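Local coordinates for putative uncharacterized protein (Streptococcus mutans, PDB 3BGK), which probably dehydrates the S-form of hydrated NAD(P)H at the expense of ADP, as a member of the NnrD/CARKD repair-enzyme family, at residues 126-131 and 260-265; 61-66 and 75-80; 219-222 and 228-231. All coordinates share one frame; numbering follows the deposited sequence.

Contact 1 of 3, residues 126-131 and 260-265; sequences ADVVLM and FVAQFH
V128 and A262 bring the two backbones together, their CA atoms 6.3 Å apart, where the start of strand 128-131 meets the last part of helix 249-263. No backbone hydrogen bond crosses between them. The strand keeps its polar groups for its neighbours in the sheet, pairing with R60 and L62 on strand 60-64 and with T157 of strand 157-161, and the helix lies against the face from which V128 projects.

The side chains of V128 and V261 cross at about a right angle and touch through their methyl branches. V128 CG2 meets V261 CG2 at 3.7 Å, and V128 CG1 lies 4.0 Å from the same V261 CG2, so a single helix methyl is met by both branches of the strand valine. The torsion of V261 (chi1 -60°) sets CG2 between its backbone N and carbonyl carbon, on the side facing the strand. V128 CG2 also reaches the helix backbone, 4.1 Å from A262 CA, and the methyl A262 CB stands a little further off at 4.4 Å.

Around this small group, V61 touches V128, while T157 and I159 border it from strand 157-161, on the other flank of 128-131. Behind the helix, F260 packs on V271, A275 and L278 of helix 268-287, and Y291 of a second subunit packs on Q263 and F264. All three touching residues are buried and meet through carbon alone, which implies that at this point helix and sheet are joined by apolar packing, with no directional bond between the two segments.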
loop_
_atom_site.group_PDB
_atom_site.type_symbol
_atom_site.label_atom_id
_atom_site.label_comp_id
_atom_site.label_asym_id
_atom_site.label_seq_id
_atom_site.Cartn_x
_atom_site.Cartn_y
_atom_site.Cartn_z
ATOM N N ALA A 126 9.571 3.228 26.601
ATOM C CA ALA A 126 10.540 3.583 25.561
ATOM C C ALA A 126 11.941 3.854 26.109
ATOM O O ALA A 126 12.089 4.363 27.224
ATOM C CB ALA A 126 10.040 4.796 24.781
ATOM N N ASP A 127 12.961 3.514 25.317
ATOM C CA ASP A 127 14.352 3.893 25.602
ATOM C C ASP A 127 14.709 5.213 24.916
ATOM O O ASP A 127 15.504 5.998 25.428
ATOM C CB ASP A 127 15.322 2.815 25.116
ATOM C CG ASP A 127 15.039 1.455 25.714
ATOM O OD1 ASP A 127 15.002 1.337 26.961
ATOM O OD2 ASP A 127 14.861 0.495 24.934
ATOM N N VAL A 128 14.119 5.435 23.744
ATOM C CA VAL A 128 14.366 6.621 22.932
ATOM C C VAL A 128 13.025 7.242 22.548
ATOM O O VAL A 128 12.120 6.541 22.098
ATOM C CB VAL A 128 15.171 6.260 21.654
ATOM C CG1 VAL A 128 15.198 7.426 20.659
ATOM C CG2 VAL A 128 16.594 5.829 22.022
ATOM N N VAL A 129 12.895 8.548 22.748
ATOM C CA VAL A 129 11.678 9.255 22.362
ATOM C C VAL A 129 11.994 10.295 21.290
ATOM O O VAL A 129 12.736 11.253 21.531
ATOM C CB VAL A 129 10.944 9.891 23.577
ATOM C CG1 VAL A 129 9.727 10.712 23.120
ATOM C CG2 VAL A 129 10.509 8.810 24.566
ATOM N N LEU A 130 11.453 10.073 20.093
ATOM C CA LEU A 130 11.608 11.016 18.998
ATOM C C LEU A 130 10.328 11.821 18.846
ATOM O O LEU A 130 9.315 11.327 18.352
ATOM C CB LEU A 130 11.979 10.308 17.685
ATOM C CG LEU A 130 11.877 11.080 16.359
ATOM C CD1 LEU A 130 12.615 12.430 16.375
ATOM C CD2 LEU A 130 12.369 10.223 15.210
HETATM N N MSE A 131 10.385 13.073 19.266
HETATM C CA MSE A 131 9.230 13.937 19.177
HETATM C C MSE A 131 9.493 15.055 18.181
HETATM O O MSE A 131 10.554 15.664 18.197
HETATM C CB MSE A 131 8.915 14.493 20.556
HETATM C CG MSE A 131 7.661 15.330 20.634
HETATM SE SE MSE A 131 7.473 16.124 22.404
HETATM C CE MSE A 131 9.303 16.739 22.690
ATOM N N PHE A 260 19.479 4.251 15.194
ATOM C CA PHE A 260 20.879 4.047 15.549
ATOM C C PHE A 260 21.087 4.115 17.060
ATOM O O PHE A 260 21.653 3.187 17.647
ATOM C CB PHE A 260 21.783 5.044 14.818
ATOM C CG PHE A 260 22.259 4.566 13.465
ATOM C CD1 PHE A 260 21.349 4.197 12.473
ATOM C CD2 PHE A 260 23.618 4.507 13.178
ATOM C CE1 PHE A 260 21.783 3.762 11.222
ATOM C CE2 PHE A 260 24.073 4.077 11.929
ATOM C CZ PHE A 260 23.153 3.706 10.945
ATOM N N VAL A 261 20.602 5.191 17.686
ATOM C CA VAL A 261 20.813 5.421 19.120
ATOM C C VAL A 261 20.121 4.361 19.983
ATOM O O VAL A 261 20.556 4.080 21.104
ATOM C CB VAL A 261 20.417 6.859 19.579
ATOM C CG1 VAL A 261 21.239 7.909 18.845
ATOM C CG2 VAL A 261 18.929 7.117 19.389
ATOM N N ALA A 262 19.065 3.763 19.434
ATOM C CA ALA A 262 18.326 2.686 20.094
ATOM C C ALA A 262 19.151 1.408 20.282
ATOM O O ALA A 262 18.990 0.711 21.276
ATOM C CB ALA A 262 17.046 2.382 19.325
ATOM N N GLN A 263 20.038 1.117 19.334
ATOM C CA GLN A 263 20.765 -0.156 19.306
ATOM C C GLN A 263 22.272 -0.047 19.556
ATOM O O GLN A 263 22.885 -1.016 20.006
ATOM C CB GLN A 263 20.505 -0.896 17.979
ATOM C CG GLN A 263 20.972 -0.135 16.735
ATOM C CD GLN A 263 20.272 -0.566 15.461
ATOM O OE1 GLN A 263 20.513 -1.649 14.932
ATOM N NE2 GLN A 263 19.419 0.301 14.942
ATOM N N PHE A 264 22.872 1.105 19.247
ATOM C CA PHE A 264 24.321 1.292 19.445
ATOM C C PHE A 264 24.595 2.222 20.633
ATOM O O PHE A 264 24.364 3.431 20.547
ATOM C CB PHE A 264 25.003 1.831 18.179
ATOM C CG PHE A 264 24.708 1.041 16.935
ATOM C CD1 PHE A 264 25.155 -0.269 16.795
ATOM C CD2 PHE A 264 23.995 1.619 15.883
ATOM C CE1 PHE A 264 24.885 -1.000 15.632
ATOM C CE2 PHE A 264 23.720 0.896 14.708
ATOM C CZ PHE A 264 24.166 -0.412 14.586
ATOM N N HIS A 265 25.098 1.648 21.732
ATOM C CA HIS A 265 25.186 2.354 23.021
ATOM C C HIS A 265 26.566 2.921 23.336
ATOM O O HIS A 265 26.797 3.409 24.445
ATOM C CB HIS A 265 24.721 1.449 24.167
ATOM C CG HIS A 265 23.398 0.802 23.915
ATOM N ND1 HIS A 265 23.281 -0.486 23.435
ATOM C CD2 HIS A 265 22.136 1.275 24.038
ATOM C CE1 HIS A 265 22.002 -0.783 23.290
ATOM N NE2 HIS A 265 21.286 0.269 23.646
#

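Contact 2 of 3, residues 61-66 and 75-80; sequences VLLIGG and IMAALA
L63 and A78 mark the closest approach of the backbones, their CA atoms 7.2 Å apart, where strand 60-64 is covered by helix 71-83. These are the first two elements of a beta-alpha-beta unit completed by strand 88-93, which pairs in parallel with strand 60-64 in the central sheet of the alpha/beta three-layer sandwich.

On the strand side L63 carries the contact through one methyl branch. Its chi1 of -77° sets CG anti to the carbonyl carbon, and chi2 (78° for CD1) leaves CD2 anti to CA, as the extended branch that reaches the helix. The methyl A77 CB lies 3.7 Å from L63 CD2, and A78 CB is more distant at 4.3 Å. Two consecutive alanines present little bulk here, and the leucine branch comes up to the main chain between them.

Other sides of the helix also pack on neighbours: I75 on L101 of helix 98-104, and A80 on T252 and M256 of helix 249-263. P106 of a third subunit lies on I75. The helix probably runs along one border of the (6S)-NADPHX site, since it carries A73, predicted to bind that ligand, and the side chain of A77 is about 5 Å from that of D251, predicted likewise. L63 CD2 abuts the helix main chain, 3.7 Å from A77 C and 3.5 Å from A78 N.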
loop_
_atom_site.group_PDB
_atom_site.type_symbol
_atom_site.label_atom_id
_atom_site.label_comp_id
_atom_site.label_asym_id
_atom_site.label_seq_id
_atom_site.Cartn_x
_atom_site.Cartn_y
_atom_site.Cartn_z
ATOM N N VAL A 61 11.854 2.487 20.628
ATOM C CA VAL A 61 11.664 3.890 20.299
ATOM C C VAL A 61 10.184 4.209 20.276
ATOM O O VAL A 61 9.383 3.437 19.745
ATOM C CB VAL A 61 12.262 4.252 18.920
ATOM C CG1 VAL A 61 12.193 5.756 18.677
ATOM C CG2 VAL A 61 13.697 3.765 18.809
ATOM N N LEU A 62 9.833 5.349 20.866
ATOM C CA LEU A 62 8.521 5.943 20.692
ATOM C C LEU A 62 8.646 7.193 19.813
ATOM O O LEU A 62 9.456 8.091 20.082
ATOM C CB LEU A 62 7.865 6.254 22.052
ATOM C CG LEU A 62 6.523 7.010 22.053
ATOM C CD1 LEU A 62 5.366 6.156 21.551
ATOM C CD2 LEU A 62 6.200 7.574 23.422
ATOM N N LEU A 63 7.855 7.236 18.744
ATOM C CA LEU A 63 7.820 8.390 17.860
ATOM C C LEU A 63 6.535 9.126 18.148
ATOM O O LEU A 63 5.503 8.498 18.361
ATOM C CB LEU A 63 7.872 7.961 16.393
ATOM C CG LEU A 63 9.227 7.523 15.830
ATOM C CD1 LEU A 63 9.585 6.112 16.240
ATOM C CD2 LEU A 63 9.235 7.643 14.327
ATOM N N ILE A 64 6.605 10.450 18.189
ATOM C CA ILE A 64 5.451 11.280 18.485
ATOM C C ILE A 64 5.406 12.399 17.458
ATOM O O ILE A 64 6.310 13.227 17.403
ATOM C CB ILE A 64 5.524 11.870 19.914
ATOM C CG1 ILE A 64 5.713 10.757 20.947
ATOM C CG2 ILE A 64 4.282 12.700 20.228
ATOM C CD1 ILE A 64 6.126 11.250 22.304
ATOM N N GLY A 65 4.361 12.403 16.644
ATOM C CA GLY A 65 4.224 13.363 15.560
ATOM C C GLY A 65 3.148 12.930 14.584
ATOM O O GLY A 65 2.264 12.156 14.932
ATOM N N GLY A 66 3.219 13.431 13.354
ATOM C CA GLY A 66 2.233 13.078 12.341
ATOM C C GLY A 66 0.875 13.621 12.711
ATOM O O GLY A 66 -0.160 13.043 12.363
ATOM N N ILE A 75 5.225 8.827 9.324
ATOM C CA ILE A 75 5.304 7.582 8.570
ATOM C C ILE A 75 6.708 7.400 7.999
ATOM O O ILE A 75 7.216 6.278 7.937
ATOM C CB ILE A 75 4.264 7.517 7.417
ATOM C CG1 ILE A 75 2.834 7.535 7.972
ATOM C CG2 ILE A 75 4.483 6.276 6.561
ATOM C CD1 ILE A 75 1.737 7.688 6.907
HETATM N N MSE A 76 7.336 8.499 7.592
HETATM C CA MSE A 76 8.666 8.427 6.984
HETATM C C MSE A 76 9.764 8.275 8.020
HETATM O O MSE A 76 10.758 7.590 7.781
HETATM C CB MSE A 76 8.918 9.621 6.073
HETATM C CG MSE A 76 8.194 9.497 4.751
HETATM SE SE MSE A 76 8.443 11.026 3.585
HETATM C CE MSE A 76 7.593 12.441 4.636
ATOM N N ALA A 77 9.575 8.896 9.180
ATOM C CA ALA A 77 10.473 8.676 10.305
ATOM C C ALA A 77 10.317 7.246 10.836
ATOM O O ALA A 77 11.309 6.574 11.120
ATOM C CB ALA A 77 10.220 9.696 11.394
ATOM N N ALA A 78 9.074 6.778 10.944
ATOM C CA ALA A 78 8.807 5.405 11.371
ATOM C C ALA A 78 9.478 4.388 10.448
ATOM O O ALA A 78 10.194 3.503 10.915
ATOM C CB ALA A 78 7.318 5.149 11.457
ATOM N N LEU A 79 9.245 4.530 9.142
ATOM C CA LEU A 79 9.868 3.678 8.130
ATOM C C LEU A 79 11.383 3.626 8.280
ATOM O O LEU A 79 11.971 2.548 8.234
ATOM C CB LEU A 79 9.496 4.139 6.716
ATOM C CG LEU A 79 8.164 3.663 6.124
ATOM C CD1 LEU A 79 7.887 4.369 4.799
ATOM C CD2 LEU A 79 8.137 2.147 5.933
ATOM N N ALA A 80 12.008 4.785 8.471
ATOM C CA ALA A 80 13.452 4.840 8.641
ATOM C C ALA A 80 13.900 4.153 9.928
ATOM O O ALA A 80 14.900 3.431 9.941
ATOM C CB ALA A 80 13.939 6.274 8.607
#

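Contact 3 of 3, residues 219-222 and 228-231; sequences LVAK and IYQG
L219 and Y229 exchange two backbone hydrogen bonds as an antiparallel hydrogen-bonded pair: L219 N to Y229 O at 2.7 Å and Y229 N to L219 O at 2.7 Å. I228 CA adds a CH...O contact to L219 O, at 3.4 Å.

The side chains of L219 and Y229 lie side by side, brought there by CG anti to the backbone N in the leucine (chi1 176°) and anti to the carbonyl carbon in the tyrosine (chi1 -63°). L219 CD2 approaches Y229 CD1 obliquely at 3.8 Å, while A221 CB sits at the edge of the ring, 3.8 Å from Y229 CE1. On the face bearing V220 and I228, V220 CG2 and I228 CG2 meet more loosely at 4.4 Å.

Further out, T206 of helix 203-210 touches both L219 and Y229, and helix 268-287 covers V220 and I228 on the other face. A221 centres an inverse gamma turn as the chain reaches K222, a predicted AMP-binding residue whose NZ makes a salt bridge to D161. Paired through L219 and Y229, strands 218-221 and 227-230 form a beta hairpin, its connection carrying the rest of the predicted AMP-binding run from S223 to T226.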
loop_
_atom_site.group_PDB
_atom_site.type_symbol
_atom_site.label_atom_id
_atom_site.label_comp_id
_atom_site.label_asym_id
_atom_site.label_seq_id
_atom_site.Cartn_x
_atom_site.Cartn_y
_atom_site.Cartn_z
ATOM N N LEU A 219 23.785 18.373 18.510
ATOM C CA LEU A 219 23.015 19.125 17.543
ATOM C C LEU A 219 23.346 18.622 16.149
ATOM O O LEU A 219 24.513 18.530 15.767
ATOM C CB LEU A 219 23.310 20.620 17.658
ATOM C CG LEU A 219 22.664 21.573 16.647
ATOM C CD1 LEU A 219 21.232 21.865 17.033
ATOM C CD2 LEU A 219 23.461 22.857 16.568
ATOM N N VAL A 220 22.306 18.279 15.403
ATOM C CA VAL A 220 22.447 17.890 14.016
ATOM C C VAL A 220 21.916 19.057 13.195
ATOM O O VAL A 220 20.707 19.246 13.081
ATOM C CB VAL A 220 21.672 16.584 13.697
ATOM C CG1 VAL A 220 21.874 16.175 12.251
ATOM C CG2 VAL A 220 22.100 15.459 14.626
ATOM N N ALA A 221 22.828 19.854 12.648
ATOM C CA ALA A 221 22.447 21.051 11.910
ATOM C C ALA A 221 22.088 20.718 10.462
ATOM O O ALA A 221 22.891 20.921 9.548
ATOM C CB ALA A 221 23.554 22.109 11.980
ATOM N N LYS A 222 20.876 20.199 10.266
ATOM C CA LYS A 222 20.384 19.891 8.922
ATOM C C LYS A 222 20.416 21.120 8.011
ATOM O O LYS A 222 19.846 22.178 8.322
ATOM C CB LYS A 222 19.011 19.194 8.936
ATOM C CG LYS A 222 18.371 19.010 10.304
ATOM C CD LYS A 222 17.485 17.766 10.357
ATOM C CE LYS A 222 16.051 18.043 9.912
ATOM N NZ LYS A 222 15.149 16.910 10.305
ATOM N N ILE A 228 27.395 17.891 12.554
ATOM C CA ILE A 228 27.023 17.359 13.861
ATOM C C ILE A 228 27.868 18.023 14.960
ATOM O O ILE A 228 29.099 17.982 14.930
ATOM C CB ILE A 228 27.138 15.803 13.921
ATOM C CG1 ILE A 228 26.551 15.151 12.666
ATOM C CG2 ILE A 228 26.416 15.250 15.130
ATOM C CD1 ILE A 228 27.546 14.977 11.519
ATOM N N TYR A 229 27.187 18.643 15.917
ATOM C CA TYR A 229 27.842 19.362 16.999
ATOM C C TYR A 229 27.601 18.683 18.348
ATOM O O TYR A 229 26.473 18.302 18.662
ATOM C CB TYR A 229 27.297 20.787 17.092
ATOM C CG TYR A 229 27.536 21.685 15.904
ATOM C CD1 TYR A 229 26.667 21.683 14.805
ATOM C CD2 TYR A 229 28.601 22.583 15.897
ATOM C CE1 TYR A 229 26.874 22.531 13.722
ATOM C CE2 TYR A 229 28.816 23.436 14.816
ATOM C CZ TYR A 229 27.952 23.406 13.739
ATOM O OH TYR A 229 28.178 24.258 12.681
ATOM N N GLN A 230 28.669 18.544 19.134
ATOM C CA GLN A 230 28.578 18.224 20.563
ATOM C C GLN A 230 29.818 18.752 21.273
ATOM O O GLN A 230 30.941 18.390 20.922
ATOM C CB GLN A 230 28.438 16.721 20.823
ATOM C CG GLN A 230 28.167 16.393 22.289
ATOM C CD GLN A 230 28.548 14.975 22.683
ATOM O OE1 GLN A 230 29.583 14.455 22.269
ATOM N NE2 GLN A 230 27.714 14.349 23.502
ATOM N N GLY A 231 29.602 19.609 22.270
ATOM C CA GLY A 231 30.692 20.256 22.993
ATOM C C GLY A 231 31.587 21.032 22.047
ATOM O O GLY A 231 31.151 21.997 21.417
#

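How the contacts relate
All three contacts draw on one mixed sheet. Contacts 1 and 2 touch directly, with centres 12 Å apart: strands 128-131 and 60-64 are parallel neighbours, probably hydrogen-bonded from L130 N to L62 O (2.8 Å) and from I64 N to L130 O (2.9 Å). V61 CG2 also packs on A262 CB at 3.7 Å. Contact 3 lies further along the sheet, its centre about 17 Å from that of contact 1. Contacts 2 and 3, about 21 Å apart between centres, lie on opposite sides of the chain's centre. Each is near predicted ligand residues, D251 for (6S)-NADPHX beside A77 and K222 for AMP at the end of segment 219-222, whereas contact 1 lies away from the predicted sites.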